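Local coordinates for protein Cow rumen GH26 endo-mannanase (Metagenome, PDB 6UEH) that probably hydrolyses internal beta-1,4-linkages of mannans such as galactomannan, joining a TIM-barrel catalytic domain to a calcium-binding CBM6-type accessory domain, at residues P48-V53 and K113-P118; F63-A68 and D126-E131. One frame throughout, in Å; residues are numbered along the deposited sequence.

Overall arrangement
Both contacts belong to the CBM6-type accessory domain, and each joins two antiparallel strands in a different sheet of its beta-sandwich. Contact 1 pairs residues 48-53 with 113-118, and contact 2 pairs 63-68 with 126-131; their centres lie about 12 Å apart and their apolar faces meet in the core. Phe116 CE2 reaches Ile128 CD1 at 3.5 Å, Phe51 CZ meets Val130 CG2 at 3.8 Å, and Val114 CG1 lies 3.8 Å from Phe63 CE2. Contact 2 carries a ligand of the calcium ion, which is about 10 Å from the side chain of Ile49 in contact 1. The GH26 catalytic barrel is a separate part of the chain.

Contact 1. Residues P48-V53 and K113-P118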
ATOM      1  N   PRO A  48     -15.650 -23.338 -16.798  1.00 16.93           N
ATOM      2  CA  PRO A  48     -14.910 -22.208 -17.370  1.00 16.13           C
ATOM      3  C   PRO A  48     -15.020 -22.089 -18.889  1.00 16.00           C
ATOM      4  O   PRO A  48     -15.308 -23.065 -19.584  1.00 15.78           O
ATOM      5  CB  PRO A  48     -13.462 -22.502 -16.967  1.00 16.78           C
ATOM      6  CG  PRO A  48     -13.409 -23.985 -16.852  1.00 18.38           C
ATOM      7  CD  PRO A  48     -14.747 -24.387 -16.293  1.00 19.13           C
ATOM      8  N   ILE A  49     -14.796 -20.878 -19.387  1.00 14.51           N
ATOM      9  CA  ILE A  49     -14.614 -20.647 -20.813  1.00 15.81           C
ATOM     10  C   ILE A  49     -13.251 -19.996 -20.992  1.00 15.30           C
ATOM     11  O   ILE A  49     -12.787 -19.271 -20.108  1.00 14.42           O
ATOM     12  CB  ILE A  49     -15.722 -19.758 -21.413  1.00 17.51           C
ATOM     13  CG1 ILE A  49     -15.720 -18.376 -20.759  1.00 18.34           C
ATOM     14  CG2 ILE A  49     -17.085 -20.430 -21.262  1.00 18.30           C
ATOM     15  CD1 ILE A  49     -16.733 -17.412 -21.355  1.00 18.37           C
ATOM     16  N   SER A  50     -12.597 -20.258 -22.118  1.00 15.03           N
ATOM     17  CA  SER A  50     -11.233 -19.777 -22.282  1.00 14.78           C
ATOM     18  C   SER A  50     -10.816 -19.567 -23.732  1.00 14.93           C
ATOM     19  O   SER A  50     -11.464 -20.047 -24.660  1.00 14.52           O
ATOM     20  CB  SER A  50     -10.261 -20.751 -21.613  1.00 14.70           C
ATOM     21  OG  SER A  50     -10.331 -22.029 -22.219  1.00 17.11           O
ATOM     22  N   PHE A  51      -9.721 -18.833 -23.899  1.00 14.66           N
ATOM     23  CA  PHE A  51      -9.093 -18.625 -25.197  1.00 16.24           C
ATOM     24  C   PHE A  51      -7.607 -18.372 -24.990  1.00 16.15           C
ATOM     25  O   PHE A  51      -7.167 -18.091 -23.873  1.00 14.83           O
ATOM     26  CB  PHE A  51      -9.743 -17.460 -25.947  1.00 16.80           C
ATOM     27  CG  PHE A  51      -9.564 -16.123 -25.279  1.00 17.06           C
ATOM     28  CD1 PHE A  51     -10.336 -15.770 -24.182  1.00 16.23           C
ATOM     29  CD2 PHE A  51      -8.640 -15.209 -25.764  1.00 17.99           C
ATOM     30  CE1 PHE A  51     -10.181 -14.537 -23.572  1.00 16.62           C
ATOM     31  CE2 PHE A  51      -8.480 -13.974 -25.157  1.00 17.93           C
ATOM     32  CZ  PHE A  51      -9.249 -13.638 -24.059  1.00 16.35           C
ATOM     33  N   ASN A  52      -6.837 -18.473 -26.066  1.00 18.07           N
ATOM     34  CA  ASN A  52      -5.396 -18.289 -25.982  1.00 17.36           C
ATOM     35  C   ASN A  52      -4.918 -16.952 -26.532  1.00 16.53           C
ATOM     36  O   ASN A  52      -5.442 -16.447 -27.526  1.00 15.52           O
ATOM     37  CB  ASN A  52      -4.679 -19.422 -26.716  1.00 21.12           C
ATOM     38  CG  ASN A  52      -3.191 -19.170 -26.858  1.00 24.64           C
ATOM     39  OD1 ASN A  52      -2.428 -19.331 -25.904  1.00 24.90           O
ATOM     40  ND2 ASN A  52      -2.769 -18.766 -28.052  1.00 25.95           N
ATOM     41  N   VAL A  53      -3.922 -16.384 -25.860  1.00 16.39           N
ATOM     42  CA  VAL A  53      -3.178 -15.245 -26.378  1.00 16.75           C
ATOM     43  C   VAL A  53      -1.694 -15.580 -26.344  1.00 17.40           C
ATOM     44  O   VAL A  53      -1.169 -15.997 -25.311  1.00 18.28           O
ATOM     45  CB  VAL A  53      -3.433 -13.960 -25.568  1.00 16.26           C
ATOM     46  CG1 VAL A  53      -2.639 -12.802 -26.158  1.00 17.38           C
ATOM     47  CG2 VAL A  53      -4.913 -13.629 -25.544  1.00 15.79           C
ATOM     48  N   LYS A 113      -3.279 -18.971 -21.472  1.00 16.70           N
ATOM     49  CA  LYS A 113      -4.686 -19.331 -21.410  1.00 16.69           C
ATOM     50  C   LYS A 113      -5.436 -18.302 -20.580  1.00 16.76           C
ATOM     51  O   LYS A 113      -5.226 -18.197 -19.375  1.00 18.66           O
ATOM     52  CB  LYS A 113      -4.873 -20.730 -20.821  1.00 17.04           C
ATOM     53  CG  LYS A 113      -6.323 -21.199 -20.808  1.00 16.57           C
ATOM     54  CD  LYS A 113      -6.442 -22.622 -20.277  1.00 17.97           C
ATOM     55  CE  LYS A 113      -7.862 -23.150 -20.428  1.00 18.81           C
ATOM     56  NZ  LYS A 113      -8.000 -24.544 -19.928  1.00 16.54           N
ATOM     57  N   VAL A 114      -6.292 -17.527 -21.234  1.00 17.10           N
ATOM     58  CA  VAL A 114      -7.135 -16.573 -20.531  1.00 15.11           C
ATOM     59  C   VAL A 114      -8.496 -17.201 -20.278  1.00 15.56           C
ATOM     60  O   VAL A 114      -9.199 -17.568 -21.220  1.00 14.93           O
ATOM     61  CB  VAL A 114      -7.303 -15.264 -21.323  1.00 14.41           C
ATOM     62  CG1 VAL A 114      -8.095 -14.250 -20.504  1.00 15.03           C
ATOM     63  CG2 VAL A 114      -5.939 -14.704 -21.709  1.00 12.87           C
ATOM     64  N   SER A 115      -8.862 -17.329 -19.008  1.00 14.94           N
ATOM     65  CA  SER A 115     -10.106 -18.000 -18.645  1.00 16.29           C
ATOM     66  C   SER A 115     -11.030 -17.126 -17.811  1.00 16.29           C
ATOM     67  O   SER A 115     -10.582 -16.275 -17.043  1.00 17.33           O
ATOM     68  CB  SER A 115      -9.815 -19.288 -17.869  1.00 18.12           C
ATOM     69  OG  SER A 115      -9.014 -20.179 -18.622  1.00 20.46           O
ATOM     70  N   PHE A 116     -12.328 -17.346 -17.970  1.00 15.16           N
ATOM     71  CA  PHE A 116     -13.288 -16.896 -16.982  1.00 15.67           C
ATOM     72  C   PHE A 116     -13.765 -18.125 -16.230  1.00 15.40           C
ATOM     73  O   PHE A 116     -14.370 -19.023 -16.813  1.00 16.27           O
ATOM     74  CB  PHE A 116     -14.449 -16.141 -17.627  1.00 15.89           C
ATOM     75  CG  PHE A 116     -14.059 -14.797 -18.160  1.00 15.85           C
ATOM     76  CD1 PHE A 116     -13.909 -13.720 -17.304  1.00 16.44           C
ATOM     77  CD2 PHE A 116     -13.824 -14.611 -19.513  1.00 15.21           C
ATOM     78  CE1 PHE A 116     -13.541 -12.480 -17.788  1.00 16.97           C
ATOM     79  CE2 PHE A 116     -13.456 -13.376 -20.001  1.00 15.40           C
ATOM     80  CZ  PHE A 116     -13.316 -12.308 -19.138  1.00 16.89           C
ATOM     81  N   LYS A 117     -13.459 -18.173 -14.938  1.00 15.07           N
ATOM     82  CA  LYS A 117     -13.762 -19.338 -14.120  1.00 16.67           C
ATOM     83  C   LYS A 117     -15.110 -19.181 -13.425  1.00 17.60           C
ATOM     84  O   LYS A 117     -15.558 -18.060 -13.179  1.00 17.07           O
ATOM     85  CB  LYS A 117     -12.648 -19.570 -13.093  1.00 19.48           C
ATOM     86  CG  LYS A 117     -11.292 -19.881 -13.717  1.00 21.76           C
ATOM     87  CD  LYS A 117     -10.241 -20.187 -12.659  1.00 24.13           C
ATOM     88  CE  LYS A 117      -8.937 -20.658 -13.291  1.00 25.49           C
ATOM     89  NZ  LYS A 117      -7.906 -21.002 -12.265  1.00 26.67           N
ATOM     90  N   PRO A 118     -15.770 -20.309 -13.122  1.00 16.91           N
ATOM     91  CA  PRO A 118     -17.058 -20.287 -12.417  1.00 16.45           C
ATOM     92  C   PRO A 118     -16.910 -19.921 -10.943  1.00 17.29           C
ATOM     93  O   PRO A 118     -17.361 -20.664 -10.069  1.00 16.76           O
ATOM     94  CB  PRO A 118     -17.565 -21.723 -12.573  1.00 17.57           C
ATOM     95  CG  PRO A 118     -16.328 -22.537 -12.733  1.00 18.09           C
ATOM     96  CD  PRO A 118     -15.395 -21.675 -13.531  1.00 17.37           C
TER
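Phe51 and Val114 form one of two hydrogen-bonded pairs between strands 49-53 and 113-117, which run antiparallel at 158°; Ile49 and Phe116 form the other. Each pair is closed by two backbone bonds, for example Phe116 N to Ile49 O at 2.9 Å. The side chains of these four residues all enter the same apolar face. From CB, the Phe51 side chain takes a first torsion of 65°, with CG between the backbone N and the carbonyl carbon, and this lays the ring alongside Val114. CD1 passes 3.6 Å from Val114 O, CE1 meets Val114 CG1 at 3.7 Å, and CZ, at the end of the ring, has CB and CG1 of Val114 near it on one side of the ring plane. The methine of Val114 thus sits over one ring face, off-centre toward the CE1-CZ rim, in a CH-pi contact with CB 4.0 Å from the ring centroid. CG2 of the same valine meets Val53 CG2 at 4.1 Å. Were Phe51 an alanine, the ring would be gone, which is likely to open a gap over Val114 and leave its CB without the aromatic face it rests against.

On the other face, the extended chain of Lys113 runs past Ser50, bringing CE within 3.2 Å of Ser50 OG, while Ser115 OG approaches Ser50 CB. At the far end Pro48 CD packs on Pro118 CD at 3.9 Å.

Strands 49-55 and 110-117 belong to one sheet of the CBM6-type beta-sandwich, the first outermost, the second bonded on its other edge to strand 76-82. The face bearing Ile49, Phe51, Val114 and Phe116 packs into the core against the other sheet, where Phe51 touches Tyr10 and Ile12 of strand 10-13 and Phe116 meets Phe102 edge-to-face.

Contact 2. Residues F63-A68 and D126-E131; sequences FTAKVA and DTITVE. With CA (calcium ion), chain B.
Thr64 and Thr129 close a hydrogen-bonded pair with two straight backbone bonds, Thr64 N to Thr129 O at 2.9 Å and Thr129 N to Thr64 O at 2.7 Å, in strands that run antiparallel at 164°. Farther along, Asp126 N donates to Lys66 O at 2.8 Å, so the chain is held to its neighbour just where it turns a corner. On the buried face Phe63 and Val130 lie side by side: both methyls of Val130 come from one side of the ring, CG1 over the face and CG2 toward its CD2-CE2 side, 3.8 Å from CE2. Ala65 CB faces Ile128 CG1 more loosely.

The pairing is part of the CBM6-type beta-sandwich, and its corner carries the domain's calcium. Asp126 binds the ion twice, through its own carbonyl O and through OD1 at 2.3 Å; with CG anti to the backbone N (chi1 -179°), the carboxylate lies beside that carbonyl and the two can chelate. Glu13, Glu15, Ser37 and Gly40 complete the site.

On the opposite face Lys66 CB rests 3.5 Å from Thr127 OG1, while the bent chain of Lys66 leads NZ away to a salt bridge with Asp99. Thr129 OG1 is hydrogen-bonded to Thr11. A water links Thr64 OG1, at 2.7 Å, to Glu131 OE2, at 2.6 Å.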
ATOM      1  N   PHE A  63      -7.769  -6.108 -20.158  1.00 16.15           N
ATOM      2  CA  PHE A  63      -8.839  -7.060 -20.429  1.00 16.22           C
ATOM      3  C   PHE A  63     -10.209  -6.423 -20.234  1.00 17.03           C
ATOM      4  O   PHE A  63     -10.518  -5.895 -19.166  1.00 17.10           O
ATOM      5  CB  PHE A  63      -8.689  -8.295 -19.538  1.00 15.05           C
ATOM      6  CG  PHE A  63      -7.447  -9.086 -19.820  1.00 16.60           C
ATOM      7  CD1 PHE A  63      -6.230  -8.714 -19.269  1.00 17.55           C
ATOM      8  CD2 PHE A  63      -7.490 -10.191 -20.652  1.00 17.08           C
ATOM      9  CE1 PHE A  63      -5.083  -9.432 -19.537  1.00 18.07           C
ATOM     10  CE2 PHE A  63      -6.346 -10.914 -20.923  1.00 17.55           C
ATOM     11  CZ  PHE A  63      -5.141 -10.536 -20.364  1.00 18.01           C
ATOM     12  N   THR A  64     -11.020  -6.470 -21.283  1.00 17.30           N
ATOM     13  CA  THR A  64     -12.361  -5.908 -21.252  1.00 19.91           C
ATOM     14  C   THR A  64     -13.326  -6.900 -21.893  1.00 19.90           C
ATOM     15  O   THR A  64     -12.935  -7.680 -22.762  1.00 18.89           O
ATOM     16  CB  THR A  64     -12.419  -4.554 -21.990  1.00 23.04           C
ATOM     17  OG1 THR A  64     -11.307  -3.744 -21.589  1.00 25.10           O
ATOM     18  CG2 THR A  64     -13.715  -3.812 -21.682  1.00 25.20           C
ATOM     19  N   ALA A  65     -14.579  -6.887 -21.458  1.00 19.50           N
ATOM     20  CA  ALA A  65     -15.574  -7.768 -22.047  1.00 17.09           C
ATOM     21  C   ALA A  65     -16.949  -7.120 -22.050  1.00 17.39           C
ATOM     22  O   ALA A  65     -17.284  -6.341 -21.155  1.00 17.10           O
ATOM     23  CB  ALA A  65     -15.613  -9.097 -21.304  1.00 15.23           C
ATOM     24  N   LYS A  66     -17.731  -7.432 -23.078  1.00 17.50           N
ATOM     25  CA  LYS A  66     -19.125  -7.021 -23.136  1.00 19.02           C
ATOM     26  C   LYS A  66     -19.944  -8.064 -22.394  1.00 16.30           C
ATOM     27  O   LYS A  66     -20.110  -9.191 -22.871  1.00 15.55           O
ATOM     28  CB  LYS A  66     -19.601  -6.881 -24.581  1.00 23.10           C
ATOM     29  CG  LYS A  66     -20.966  -6.231 -24.718  1.00 26.26           C
ATOM     30  CD  LYS A  66     -20.856  -4.720 -24.673  1.00 28.91           C
ATOM     31  CE  LYS A  66     -20.091  -4.198 -25.880  1.00 31.69           C
ATOM     32  NZ  LYS A  66     -19.967  -2.715 -25.858  1.00 33.57           N
ATOM     33  N   VAL A  67     -20.438  -7.701 -21.216  1.00 13.98           N
ATOM     34  CA  VAL A  67     -21.052  -8.689 -20.341  1.00 13.34           C
ATOM     35  C   VAL A  67     -22.457  -8.319 -19.892  1.00 13.61           C
ATOM     36  O   VAL A  67     -22.940  -7.212 -20.130  1.00 13.84           O
ATOM     37  CB  VAL A  67     -20.202  -8.919 -19.073  1.00 13.01           C
ATOM     38  CG1 VAL A  67     -18.766  -9.258 -19.445  1.00 12.29           C
ATOM     39  CG2 VAL A  67     -20.253  -7.691 -18.174  1.00 14.26           C
ATOM     40  N   ALA A  68     -23.108  -9.282 -19.250  1.00 11.77           N
ATOM     41  CA  ALA A  68     -24.347  -9.053 -18.532  1.00 12.14           C
ATOM     42  C   ALA A  68     -24.334  -9.949 -17.303  1.00 13.28           C
ATOM     43  O   ALA A  68     -23.564 -10.905 -17.236  1.00 13.13           O
ATOM     44  CB  ALA A  68     -25.555  -9.343 -19.407  1.00 12.46           C
ATOM     45  N   ASP A 126     -20.613 -11.601 -24.173  1.00 16.12           N
ATOM     46  CA  ASP A 126     -20.868 -11.426 -25.600  1.00 16.51           C
ATOM     47  C   ASP A 126     -19.564 -11.452 -26.388  1.00 16.37           C
ATOM     48  O   ASP A 126     -19.392 -12.263 -27.297  1.00 16.39           O
ATOM     49  CB  ASP A 126     -21.614 -10.112 -25.849  1.00 17.01           C
ATOM     50  CG  ASP A 126     -21.939  -9.889 -27.316  1.00 19.69           C
ATOM     51  OD1 ASP A 126     -21.998 -10.878 -28.077  1.00 19.10           O
ATOM     52  OD2 ASP A 126     -22.144  -8.720 -27.707  1.00 20.15           O
ATOM     53  N   THR A 127     -18.658 -10.544 -26.039  1.00 16.96           N
ATOM     54  CA  THR A 127     -17.327 -10.499 -26.631  1.00 17.02           C
ATOM     55  C   THR A 127     -16.279 -10.272 -25.548  1.00 17.56           C
ATOM     56  O   THR A 127     -16.597  -9.819 -24.448  1.00 17.28           O
ATOM     57  CB  THR A 127     -17.194  -9.380 -27.683  1.00 17.10           C
ATOM     58  OG1 THR A 127     -17.471  -8.116 -27.070  1.00 16.79           O
ATOM     59  CG2 THR A 127     -18.158  -9.599 -28.844  1.00 17.06           C
ATOM     60  N   ILE A 128     -15.031 -10.593 -25.866  1.00 15.57           N
ATOM     61  CA  ILE A 128     -13.909 -10.337 -24.972  1.00 15.25           C
ATOM     62  C   ILE A 128     -12.815  -9.620 -25.758  1.00 18.22           C
ATOM     63  O   ILE A 128     -12.529  -9.981 -26.899  1.00 17.74           O
ATOM     64  CB  ILE A 128     -13.360 -11.641 -24.362  1.00 18.64           C
ATOM     65  CG1 ILE A 128     -14.480 -12.410 -23.653  1.00 14.74           C
ATOM     66  CG2 ILE A 128     -12.211 -11.346 -23.406  1.00 14.56           C
ATOM     67  CD1 ILE A 128     -14.154 -13.867 -23.391  1.00 19.38           C
ATOM     68  N   THR A 129     -12.216  -8.597 -25.154  1.00 15.39           N
ATOM     69  CA  THR A 129     -11.211  -7.794 -25.842  1.00 17.57           C
ATOM     70  C   THR A 129      -9.912  -7.701 -25.048  1.00 18.37           C
ATOM     71  O   THR A 129      -9.922  -7.400 -23.853  1.00 19.59           O
ATOM     72  CB  THR A 129     -11.737  -6.369 -26.127  1.00 18.02           C
ATOM     73  OG1 THR A 129     -12.834  -6.442 -27.046  1.00 19.46           O
ATOM     74  CG2 THR A 129     -10.650  -5.496 -26.728  1.00 19.47           C
ATOM     75  N   VAL A 130      -8.797  -7.972 -25.720  1.00 17.56           N
ATOM     76  CA  VAL A 130      -7.478  -7.836 -25.116  1.00 15.12           C
ATOM     77  C   VAL A 130      -6.671  -6.769 -25.852  1.00 17.00           C
ATOM     78  O   VAL A 130      -6.482  -6.847 -27.066  1.00 17.32           O
ATOM     79  CB  VAL A 130      -6.702  -9.167 -25.133  1.00 18.69           C
ATOM     80  CG1 VAL A 130      -5.365  -9.014 -24.424  1.00 14.69           C
ATOM     81  CG2 VAL A 130      -7.525 -10.272 -24.487  1.00 17.66           C
ATOM     82  N   GLU A 131      -6.201  -5.774 -25.108  1.00 17.05           N
ATOM     83  CA  GLU A 131      -5.408  -4.685 -25.672  1.00 17.98           C
ATOM     84  C   GLU A 131      -4.087  -4.543 -24.931  1.00 16.91           C
ATOM     85  O   GLU A 131      -3.970  -4.968 -23.784  1.00 15.20           O
ATOM     86  CB  GLU A 131      -6.177  -3.367 -25.599  1.00 20.12           C
ATOM     87  CG  GLU A 131      -7.479  -3.358 -26.374  1.00 24.36           C
ATOM     88  CD  GLU A 131      -8.393  -2.231 -25.948  1.00 27.82           C
ATOM     89  OE1 GLU A 131      -8.667  -1.336 -26.774  1.00 30.05           O
ATOM     90  OE2 GLU A 131      -8.844  -2.243 -24.784  1.00 28.28           O
TER
HETATM   91 CA    CA B 601     -21.228 -12.713 -29.239  1.00 15.97          CA
HETATM   92  O   HOH W   1      -9.564  -4.452 -23.510  1.00 18.93           O